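PDB 6TZ0: viral structural protein 4, which binds GTP at a P-loop and probably works as the partner of the viral RNA-dependent RNA polymerase during transcription inside the capsid. Local coordinates for residues 2-13 against 157-168; 488-496 against 534-542. All coordinates share one frame; numbering follows the deposited sequence.

Contact 1. Residues 2-13 against 157-168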
loop_
_atom_site.group_PDB
_atom_site.type_symbol
_atom_site.label_atom_id
_atom_site.label_comp_id
_atom_site.label_asym_id
_atom_site.label_seq_id
_atom_site.Cartn_x
_atom_site.Cartn_y
_atom_site.Cartn_z
ATOM N N PHE B 2 19.775 -12.030 -37.917
ATOM C CA PHE B 2 20.131 -11.062 -36.896
ATOM C C PHE B 2 18.883 -10.406 -36.319
ATOM O O PHE B 2 17.803 -10.444 -36.907
ATOM C CB PHE B 2 21.051 -10.002 -37.483
ATOM C CG PHE B 2 22.403 -10.511 -37.837
ATOM C CD1 PHE B 2 23.421 -10.511 -36.905
ATOM C CD2 PHE B 2 22.651 -11.021 -39.092
ATOM C CE1 PHE B 2 24.664 -10.988 -37.232
ATOM C CE2 PHE B 2 23.887 -11.502 -39.417
ATOM C CZ PHE B 2 24.894 -11.488 -38.489
ATOM N N ALA B 3 19.045 -9.797 -35.145
ATOM C CA ALA B 3 17.945 -9.052 -34.547
ATOM C C ALA B 3 17.633 -7.793 -35.339
ATOM O O ALA B 3 16.476 -7.371 -35.406
ATOM C CB ALA B 3 18.278 -8.702 -33.101
ATOM N N ILE B 4 18.648 -7.188 -35.941
ATOM C CA ILE B 4 18.497 -6.020 -36.792
ATOM C C ILE B 4 18.968 -6.414 -38.180
ATOM O O ILE B 4 20.062 -6.967 -38.329
ATOM C CB ILE B 4 19.294 -4.825 -36.244
ATOM C CG1 ILE B 4 18.790 -4.464 -34.851
ATOM C CG2 ILE B 4 19.174 -3.630 -37.157
ATOM C CD1 ILE B 4 19.707 -3.582 -34.085
ATOM N N ASP B 5 18.144 -6.142 -39.179
ATOM C CA ASP B 5 18.385 -6.584 -40.546
ATOM C C ASP B 5 19.582 -5.850 -41.138
ATOM O O ASP B 5 19.559 -4.618 -41.212
ATOM C CB ASP B 5 17.127 -6.317 -41.363
ATOM C CG ASP B 5 17.105 -7.051 -42.679
ATOM O OD1 ASP B 5 18.064 -7.783 -42.992
ATOM O OD2 ASP B 5 16.110 -6.899 -43.411
ATOM N N PRO B 6 20.643 -6.549 -41.560
ATOM C CA PRO B 6 21.792 -5.843 -42.140
ATOM C C PRO B 6 21.534 -5.298 -43.527
ATOM O O PRO B 6 22.219 -4.355 -43.935
ATOM C CB PRO B 6 22.890 -6.914 -42.168
ATOM C CG PRO B 6 22.456 -7.936 -41.208
ATOM C CD PRO B 6 20.964 -7.960 -41.309
ATOM N N LEU B 7 20.583 -5.863 -44.269
ATOM C CA LEU B 7 20.300 -5.365 -45.606
ATOM C C LEU B 7 19.525 -4.060 -45.567
ATOM O O LEU B 7 19.594 -3.274 -46.515
ATOM C CB LEU B 7 19.528 -6.409 -46.406
ATOM C CG LEU B 7 20.244 -7.728 -46.690
ATOM C CD1 LEU B 7 19.305 -8.657 -47.413
ATOM C CD2 LEU B 7 21.500 -7.507 -47.492
ATOM N N LYS B 8 18.796 -3.809 -44.483
ATOM C CA LYS B 8 18.088 -2.551 -44.302
ATOM C C LYS B 8 18.922 -1.548 -43.515
ATOM O O LYS B 8 19.108 -0.411 -43.952
ATOM C CB LYS B 8 16.750 -2.791 -43.595
ATOM C CG LYS B 8 15.529 -2.918 -44.506
ATOM C CD LYS B 8 15.630 -4.105 -45.448
ATOM C CE LYS B 8 14.462 -4.170 -46.413
ATOM N NZ LYS B 8 13.172 -4.373 -45.706
ATOM N N HIS B 9 19.411 -1.947 -42.349
ATOM C CA HIS B 9 20.185 -1.054 -41.490
ATOM C C HIS B 9 21.679 -1.329 -41.631
ATOM O O HIS B 9 22.359 -1.689 -40.679
ATOM C CB HIS B 9 19.729 -1.207 -40.046
ATOM C CG HIS B 9 18.274 -0.938 -39.853
ATOM N ND1 HIS B 9 17.318 -1.922 -39.961
ATOM C CD2 HIS B 9 17.608 0.209 -39.591
ATOM C CE1 HIS B 9 16.126 -1.396 -39.757
ATOM N NE2 HIS B 9 16.274 -0.104 -39.530
ATOM N N SER B 10 22.187 -1.130 -42.846
ATOM C CA SER B 10 23.588 -1.414 -43.122
ATOM C C SER B 10 24.528 -0.425 -42.459
ATOM O O SER B 10 25.645 -0.801 -42.103
ATOM C CB SER B 10 23.838 -1.419 -44.627
ATOM O OG SER B 10 23.672 -0.121 -45.164
ATOM N N LYS B 11 24.089 0.818 -42.261
ATOM C CA LYS B 11 24.958 1.856 -41.719
ATOM C C LYS B 11 25.257 1.624 -40.242
ATOM O O LYS B 11 26.365 1.926 -39.774
ATOM C CB LYS B 11 24.292 3.212 -41.935
ATOM C CG LYS B 11 25.173 4.403 -41.680
ATOM C CD LYS B 11 26.292 4.458 -42.697
ATOM C CE LYS B 11 25.745 4.675 -44.099
ATOM N NZ LYS B 11 25.151 6.028 -44.264
ATOM N N LEU B 12 24.287 1.073 -39.505
ATOM C CA LEU B 12 24.499 0.691 -38.113
ATOM C C LEU B 12 25.553 -0.399 -37.989
ATOM O O LEU B 12 26.361 -0.389 -37.055
ATOM C CB LEU B 12 23.182 0.222 -37.500
ATOM C CG LEU B 12 23.233 -0.299 -36.063
ATOM C CD1 LEU B 12 23.597 0.805 -35.089
ATOM C CD2 LEU B 12 21.932 -0.967 -35.686
ATOM N N TYR B 13 25.562 -1.349 -38.922
ATOM C CA TYR B 13 26.600 -2.366 -38.912
ATOM C C TYR B 13 27.931 -1.815 -39.396
ATOM O O TYR B 13 28.983 -2.301 -38.972
ATOM C CB TYR B 13 26.170 -3.564 -39.749
ATOM C CG TYR B 13 25.120 -4.415 -39.081
ATOM C CD1 TYR B 13 25.475 -5.405 -38.180
ATOM C CD2 TYR B 13 23.775 -4.213 -39.333
ATOM C CE1 TYR B 13 24.521 -6.177 -37.564
ATOM C CE2 TYR B 13 22.814 -4.983 -38.718
ATOM C CZ TYR B 13 23.196 -5.964 -37.840
ATOM O OH TYR B 13 22.245 -6.730 -37.223
ATOM N N ILE B 157 20.262 -13.799 -33.669
ATOM C CA ILE B 157 21.613 -13.346 -33.361
ATOM C C ILE B 157 21.560 -11.935 -32.790
ATOM O O ILE B 157 21.013 -11.025 -33.421
ATOM C CB ILE B 157 22.507 -13.396 -34.608
ATOM C CG1 ILE B 157 22.598 -14.822 -35.135
ATOM C CG2 ILE B 157 23.876 -12.924 -34.271
ATOM C CD1 ILE B 157 23.181 -14.911 -36.491
ATOM N N ILE B 158 22.144 -11.755 -31.604
ATOM C CA ILE B 158 22.137 -10.486 -30.887
ATOM C C ILE B 158 23.577 -10.106 -30.570
ATOM O O ILE B 158 24.377 -10.962 -30.181
ATOM C CB ILE B 158 21.317 -10.586 -29.582
ATOM C CG1 ILE B 158 19.920 -11.117 -29.843
ATOM C CG2 ILE B 158 21.121 -9.235 -28.953
ATOM C CD1 ILE B 158 19.194 -11.477 -28.588
ATOM N N PHE B 159 23.912 -8.828 -30.729
ATOM C CA PHE B 159 25.169 -8.318 -30.199
ATOM C C PHE B 159 25.000 -7.992 -28.721
ATOM O O PHE B 159 23.904 -7.674 -28.260
ATOM C CB PHE B 159 25.630 -7.056 -30.934
ATOM C CG PHE B 159 26.097 -7.282 -32.345
ATOM C CD1 PHE B 159 26.267 -8.551 -32.854
ATOM C CD2 PHE B 159 26.421 -6.204 -33.145
ATOM C CE1 PHE B 159 26.698 -8.737 -34.146
ATOM C CE2 PHE B 159 26.864 -6.391 -34.433
ATOM C CZ PHE B 159 27.003 -7.659 -34.931
ATOM N N ASP B 160 26.102 -8.027 -27.976
ATOM C CA ASP B 160 26.058 -7.766 -26.542
ATOM C C ASP B 160 26.362 -6.301 -26.222
ATOM O O ASP B 160 26.947 -5.986 -25.181
ATOM C CB ASP B 160 27.019 -8.703 -25.809
ATOM C CG ASP B 160 26.665 -8.891 -24.347
ATOM O OD1 ASP B 160 25.651 -8.321 -23.899
ATOM O OD2 ASP B 160 27.410 -9.600 -23.642
ATOM N N ASP B 161 25.991 -5.399 -27.122
ATOM C CA ASP B 161 26.129 -3.962 -26.960
ATOM C C ASP B 161 24.786 -3.384 -26.533
ATOM O O ASP B 161 23.733 -3.931 -26.846
ATOM C CB ASP B 161 26.586 -3.337 -28.280
ATOM C CG ASP B 161 27.080 -1.922 -28.128
ATOM O OD1 ASP B 161 27.118 -1.403 -26.996
ATOM O OD2 ASP B 161 27.428 -1.316 -29.158
ATOM N N GLU B 162 24.828 -2.261 -25.819
ATOM C CA GLU B 162 23.583 -1.646 -25.364
ATOM C C GLU B 162 22.927 -0.818 -26.465
ATOM O O GLU B 162 21.697 -0.810 -26.593
ATOM C CB GLU B 162 23.845 -0.787 -24.126
ATOM C CG GLU B 162 22.601 -0.158 -23.523
ATOM C CD GLU B 162 22.895 0.651 -22.277
ATOM O OE1 GLU B 162 24.068 0.690 -21.853
ATOM O OE2 GLU B 162 21.956 1.261 -21.727
ATOM N N LYS B 163 23.741 -0.122 -27.264
ATOM C CA LYS B 163 23.249 0.617 -28.422
ATOM C C LYS B 163 22.630 -0.309 -29.461
ATOM O O LYS B 163 21.694 0.086 -30.164
ATOM C CB LYS B 163 24.403 1.423 -29.020
ATOM C CG LYS B 163 24.101 2.268 -30.245
ATOM C CD LYS B 163 23.177 3.413 -29.926
ATOM C CE LYS B 163 23.173 4.420 -31.059
ATOM N NZ LYS B 163 22.655 3.855 -32.327
ATOM N N TYR B 164 23.116 -1.546 -29.555
ATOM C CA TYR B 164 22.481 -2.525 -30.427
ATOM C C TYR B 164 21.148 -2.988 -29.851
ATOM O O TYR B 164 20.174 -3.158 -30.589
ATOM C CB TYR B 164 23.413 -3.719 -30.634
ATOM C CG TYR B 164 22.969 -4.697 -31.700
ATOM C CD1 TYR B 164 23.291 -4.494 -33.032
ATOM C CD2 TYR B 164 22.208 -5.814 -31.374
ATOM C CE1 TYR B 164 22.886 -5.377 -34.001
ATOM C CE2 TYR B 164 21.789 -6.689 -32.334
ATOM C CZ TYR B 164 22.130 -6.472 -33.645
ATOM O OH TYR B 164 21.715 -7.370 -34.597
ATOM N N GLN B 165 21.093 -3.213 -28.535
ATOM C CA GLN B 165 19.892 -3.763 -27.916
ATOM C C GLN B 165 18.771 -2.743 -27.831
ATOM O O GLN B 165 17.599 -3.122 -27.761
ATOM C CB GLN B 165 20.204 -4.296 -26.523
ATOM C CG GLN B 165 20.991 -5.578 -26.506
ATOM C CD GLN B 165 21.386 -5.990 -25.107
ATOM O OE1 GLN B 165 21.091 -5.295 -24.138
ATOM N NE2 GLN B 165 22.077 -7.114 -24.996
ATOM N N SER B 166 19.103 -1.454 -27.813
ATOM C CA SER B 166 18.062 -0.437 -27.843
ATOM C C SER B 166 17.376 -0.354 -29.196
ATOM O O SER B 166 16.239 0.118 -29.272
ATOM C CB SER B 166 18.643 0.926 -27.486
ATOM O OG SER B 166 19.527 1.366 -28.493
ATOM N N LEU B 167 18.034 -0.800 -30.257
ATOM C CA LEU B 167 17.520 -0.693 -31.610
ATOM C C LEU B 167 16.855 -1.965 -32.100
ATOM O O LEU B 167 16.438 -2.018 -33.258
ATOM C CB LEU B 167 18.651 -0.304 -32.557
ATOM C CG LEU B 167 19.219 1.081 -32.271
ATOM C CD1 LEU B 167 20.453 1.336 -33.093
ATOM C CD2 LEU B 167 18.171 2.131 -32.550
ATOM N N ILE B 168 16.759 -2.987 -31.264
ATOM C CA ILE B 168 16.068 -4.215 -31.667
ATOM C C ILE B 168 14.569 -3.941 -31.725
ATOM O O ILE B 168 14.035 -3.271 -30.825
ATOM C CB ILE B 168 16.399 -5.354 -30.696
ATOM C CG1 ILE B 168 17.882 -5.715 -30.782
ATOM C CG2 ILE B 168 15.571 -6.586 -30.970
ATOM C CD1 ILE B 168 18.341 -6.693 -29.726
#
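F2 and I157 are joined by one isolated backbone bridge, their CA atoms 4.5 Å apart, closed by the hydrogen bond from A3 N to I157 O (2.9 Å). Beyond that bridge side chains take over. I157 serves the F2 ring with both branches: I157 CG2 lies 3.6 Å from F2 CD1, while I157 CD1 sits over the centre of one face in a CH-pi contact. Y164 is the middle of the arrangement. Its CG stands opposite the backbone N (chi1 -170°), which carries the ring out from helix 162-166 toward the first residues of the chain. I4 places CD1 over one face of this ring, 3.8 Å from its centroid, and F159 CB lies against the opposite face, so the phenol is clamped flat between two aliphatic groups. At its far end, Y164 OH gives a hydrogen bond to Y13 OH (2.8 Å) and receives a weak one from I4 N (3.4 Å). Y13 OH also lies near I4 O, but implausibly close for a reliable bond, and that link is doubtful. The Y13 ring meets F159 obliquely, with planes at 79° and F159 CZ near the Y13 edge. Toward solvent, both methyls of L12 touch L167 CD1 at 3.8 Å; on the buried side A3 CB packs on I168 CG1. Around this junction, L198 of helix 196-201 adjoins F2 and F159, I172 of helix 170-176 touches A3, and strand 182-184 pairs in parallel with strand 157-159, whose I158 also packs on Y583 of the polymerase chain.

Contact 2. Residues 488-496 against 534-542; sequences EGHFNAQDA and YYRLLPALH
H490 and Y534 form an offset stack, centroids 4.3 Å apart and planes at 23°, in which Y534 CE2 lies over one face of the imidazole and H490 CB sits above the centre of the phenol as a CH-pi partner. F491, the third ring of this aromatic cluster, is nearly parallel to Y534 but slid aside, so that the rings barely overlap and meet along their CD1 and CE1 sides, F491 CD1 being 3.7 Å from Y534 CD1. One face of F491 takes L537 CD1, 4.1 Å from the ring centroid, the opposite face takes Q494 CG, and A493 CB lies in plane at the edge. F491 holds CG between its backbone N and carbonyl carbon (chi1 54°), an orientation that lays the phenyl alongside L537, the two side chains pointing the same way and their CB atoms 3.6 Å apart. Farther along, N492 crosses L538 at about a right angle, and its OD1 touches both L538 CD1 and P539 CD at 3.3 Å. The amide of N492 slides past H542, with ND2 at the edge of the imidazole 3.1 Å from ND1, but the angle is too poor for a hydrogen bond. D495 brings OD2 to H542 CE1 (3.1 Å), its carboxylate nearly perpendicular to the ring. No hydrogen bond crosses between the segments, and shape and ring packing do the joining. H490 and Y534 lie close to K359 and K355, lysines that bind GTP in another structure of this protein, so the stack borders the nucleotide site. The contact links the exit of strand 484-489, whose G489 pairs with V351 of strand 347-353, to the end of helix 524-537; Y352 backs N492 and L538, and N453 of helix 442-457 touches L537.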
loop_
_atom_site.group_PDB
_atom_site.type_symbol
_atom_site.label_atom_id
_atom_site.label_comp_id
_atom_site.label_asym_id
_atom_site.label_seq_id
_atom_site.Cartn_x
_atom_site.Cartn_y
_atom_site.Cartn_z
ATOM N N GLU B 488 26.952 19.749 -4.780
ATOM C CA GLU B 488 27.788 18.568 -4.657
ATOM C C GLU B 488 27.715 18.017 -3.238
ATOM O O GLU B 488 27.496 18.748 -2.272
ATOM C CB GLU B 488 29.231 18.909 -5.007
ATOM C CG GLU B 488 29.427 19.459 -6.389
ATOM C CD GLU B 488 30.861 19.867 -6.629
ATOM O OE1 GLU B 488 31.672 19.761 -5.688
ATOM O OE2 GLU B 488 31.177 20.311 -7.747
ATOM N N GLY B 489 27.903 16.703 -3.119
ATOM C CA GLY B 489 27.871 16.053 -1.828
ATOM C C GLY B 489 28.968 15.014 -1.717
ATOM O O GLY B 489 29.590 14.638 -2.708
ATOM N N HIS B 490 29.203 14.560 -0.489
ATOM C CA HIS B 490 30.219 13.544 -0.264
ATOM C C HIS B 490 29.678 12.151 0.001
ATOM O O HIS B 490 30.385 11.184 -0.278
ATOM C CB HIS B 490 31.136 13.916 0.904
ATOM C CG HIS B 490 32.107 15.008 0.597
ATOM N ND1 HIS B 490 31.990 16.279 1.113
ATOM C CD2 HIS B 490 33.193 15.029 -0.209
ATOM C CE1 HIS B 490 32.994 17.020 0.681
ATOM N NE2 HIS B 490 33.727 16.290 -0.137
ATOM N N PHE B 491 28.462 12.011 0.524
ATOM C CA PHE B 491 27.974 10.692 0.901
ATOM C C PHE B 491 26.456 10.685 0.955
ATOM O O PHE B 491 25.817 11.729 1.081
ATOM C CB PHE B 491 28.580 10.227 2.229
ATOM C CG PHE B 491 28.410 11.189 3.372
ATOM C CD1 PHE B 491 29.365 12.161 3.619
ATOM C CD2 PHE B 491 27.334 11.088 4.232
ATOM C CE1 PHE B 491 29.227 13.035 4.666
ATOM C CE2 PHE B 491 27.196 11.959 5.288
ATOM C CZ PHE B 491 28.146 12.933 5.502
ATOM N N ASN B 492 25.891 9.478 0.873
ATOM C CA ASN B 492 24.459 9.310 0.654
ATOM C C ASN B 492 23.599 9.667 1.855
ATOM O O ASN B 492 22.378 9.742 1.705
ATOM C CB ASN B 492 24.129 7.873 0.254
ATOM C CG ASN B 492 24.674 7.506 -1.096
ATOM O OD1 ASN B 492 25.447 6.567 -1.225
ATOM N ND2 ASN B 492 24.282 8.254 -2.114
ATOM N N ALA B 493 24.178 9.873 3.036
ATOM C CA ALA B 493 23.356 10.265 4.174
ATOM C C ALA B 493 22.927 11.721 4.095
ATOM O O ALA B 493 22.053 12.138 4.856
ATOM C CB ALA B 493 24.098 10.018 5.482
ATOM N N GLN B 494 23.514 12.495 3.193
ATOM C CA GLN B 494 23.090 13.857 2.933
ATOM C C GLN B 494 21.854 13.935 2.050
ATOM O O GLN B 494 21.396 15.041 1.765
ATOM C CB GLN B 494 24.243 14.626 2.300
ATOM C CG GLN B 494 25.401 14.798 3.242
ATOM C CD GLN B 494 26.592 15.431 2.593
ATOM O OE1 GLN B 494 26.601 15.671 1.392
ATOM N NE2 GLN B 494 27.612 15.709 3.384
ATOM N N ASP B 495 21.295 12.799 1.631
ATOM C CA ASP B 495 20.043 12.800 0.882
ATOM C C ASP B 495 18.883 13.313 1.717
ATOM O O ASP B 495 17.926 13.868 1.170
ATOM C CB ASP B 495 19.735 11.391 0.387
ATOM C CG ASP B 495 20.669 10.944 -0.699
ATOM O OD1 ASP B 495 21.145 11.809 -1.457
ATOM O OD2 ASP B 495 20.925 9.729 -0.800
ATOM N N ALA B 496 18.942 13.129 3.029
ATOM C CA ALA B 496 17.954 13.689 3.938
ATOM C C ALA B 496 18.237 15.143 4.286
ATOM O O ALA B 496 17.460 15.750 5.028
ATOM C CB ALA B 496 17.900 12.856 5.220
ATOM N N TYR B 534 34.521 8.958 3.512
ATOM C CA TYR B 534 33.410 9.238 2.614
ATOM C C TYR B 534 33.137 8.071 1.682
ATOM O O TYR B 534 31.978 7.828 1.340
ATOM C CB TYR B 534 33.696 10.499 1.806
ATOM C CG TYR B 534 33.729 11.771 2.611
ATOM C CD1 TYR B 534 33.085 11.866 3.834
ATOM C CD2 TYR B 534 34.441 12.869 2.158
ATOM C CE1 TYR B 534 33.131 13.027 4.565
ATOM C CE2 TYR B 534 34.498 14.027 2.884
ATOM C CZ TYR B 534 33.842 14.103 4.085
ATOM O OH TYR B 534 33.894 15.265 4.809
ATOM N N TYR B 535 34.181 7.340 1.275
ATOM C CA TYR B 535 33.988 6.111 0.514
ATOM C C TYR B 535 33.235 5.072 1.327
ATOM O O TYR B 535 32.354 4.383 0.802
ATOM C CB TYR B 535 35.337 5.551 0.065
ATOM C CG TYR B 535 35.220 4.206 -0.607
ATOM C CD1 TYR B 535 34.720 4.099 -1.892
ATOM C CD2 TYR B 535 35.599 3.042 0.050
ATOM C CE1 TYR B 535 34.600 2.876 -2.505
ATOM C CE2 TYR B 535 35.476 1.818 -0.553
ATOM C CZ TYR B 535 34.976 1.740 -1.831
ATOM O OH TYR B 535 34.857 0.517 -2.444
ATOM N N ARG B 536 33.559 4.957 2.616
ATOM C CA ARG B 536 32.838 4.045 3.494
ATOM C C ARG B 536 31.392 4.483 3.708
ATOM O O ARG B 536 30.548 3.658 4.061
ATOM C CB ARG B 536 33.609 3.923 4.817
ATOM C CG ARG B 536 33.090 2.922 5.845
ATOM C CD ARG B 536 34.095 2.733 6.964
ATOM N NE ARG B 536 33.623 1.836 8.010
ATOM C CZ ARG B 536 33.068 2.245 9.142
ATOM N NH1 ARG B 536 32.931 3.537 9.380
ATOM N NH2 ARG B 536 32.659 1.365 10.040
ATOM N N LEU B 537 31.069 5.747 3.461
ATOM C CA LEU B 537 29.682 6.179 3.551
ATOM C C LEU B 537 28.982 6.350 2.204
ATOM O O LEU B 537 27.798 6.689 2.190
ATOM C CB LEU B 537 29.597 7.484 4.327
ATOM C CG LEU B 537 29.932 7.445 5.802
ATOM C CD1 LEU B 537 29.938 8.852 6.298
ATOM C CD2 LEU B 537 28.900 6.608 6.526
ATOM N N LEU B 538 29.661 6.129 1.080
ATOM C CA LEU B 538 29.073 6.343 -0.244
ATOM C C LEU B 538 29.186 5.091 -1.103
ATOM O O LEU B 538 30.235 4.854 -1.726
ATOM C CB LEU B 538 29.731 7.521 -0.957
ATOM C CG LEU B 538 29.295 7.950 -2.366
ATOM C CD1 LEU B 538 27.883 8.472 -2.396
ATOM C CD2 LEU B 538 30.237 8.984 -2.939
ATOM N N PRO B 539 28.149 4.273 -1.169
ATOM C CA PRO B 539 28.081 3.217 -2.180
ATOM C C PRO B 539 27.657 3.794 -3.525
ATOM O O PRO B 539 27.443 4.992 -3.679
ATOM C CB PRO B 539 27.007 2.281 -1.637
ATOM C CG PRO B 539 26.895 2.602 -0.230
ATOM C CD PRO B 539 27.183 4.042 -0.091
ATOM N N ALA B 540 27.527 2.910 -4.502
ATOM C CA ALA B 540 27.020 3.284 -5.820
ATOM C C ALA B 540 25.545 2.920 -5.945
ATOM O O ALA B 540 25.147 2.106 -6.771
ATOM C CB ALA B 540 27.849 2.616 -6.910
ATOM N N LEU B 541 24.723 3.544 -5.109
ATOM C CA LEU B 541 23.306 3.225 -5.050
ATOM C C LEU B 541 22.438 4.206 -5.823
ATOM O O LEU B 541 21.231 3.987 -5.926
ATOM C CB LEU B 541 22.846 3.144 -3.593
ATOM C CG LEU B 541 23.493 1.984 -2.827
ATOM C CD1 LEU B 541 23.113 1.962 -1.369
ATOM C CD2 LEU B 541 23.155 0.661 -3.466
ATOM N N HIS B 542 23.016 5.266 -6.376
ATOM C CA HIS B 542 22.334 6.112 -7.341
ATOM C C HIS B 542 22.906 5.863 -8.727
ATOM O O HIS B 542 23.882 5.126 -8.886
ATOM C CB HIS B 542 22.441 7.586 -6.952
ATOM C CG HIS B 542 21.699 7.918 -5.700
ATOM N ND1 HIS B 542 22.316 8.042 -4.476
ATOM C CD2 HIS B 542 20.375 8.063 -5.469
ATOM C CE1 HIS B 542 21.408 8.308 -3.555
ATOM N NE2 HIS B 542 20.222 8.321 -4.131
#

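In the fold
The two contacts lie on opposite sides of the chain's centre, their own centres about 38 Å apart, and share no helix or strand. Both are largely buried and bring aromatic and aliphatic side chains together, yet polar groups play different parts. Contact 1 fastens the N-terminal residues to a small two-stranded parallel sheet and its helix, using a backbone bridge and linked tyrosine hydroxyls. Contact 2 belongs to the five-stranded parallel sheet that carries the GTP-binding loop, and relies on stacked rings and apolar packing. L167 is exposed at contact 1, whereas every touching residue of contact 2 is buried. Each also borders the polymerase chain.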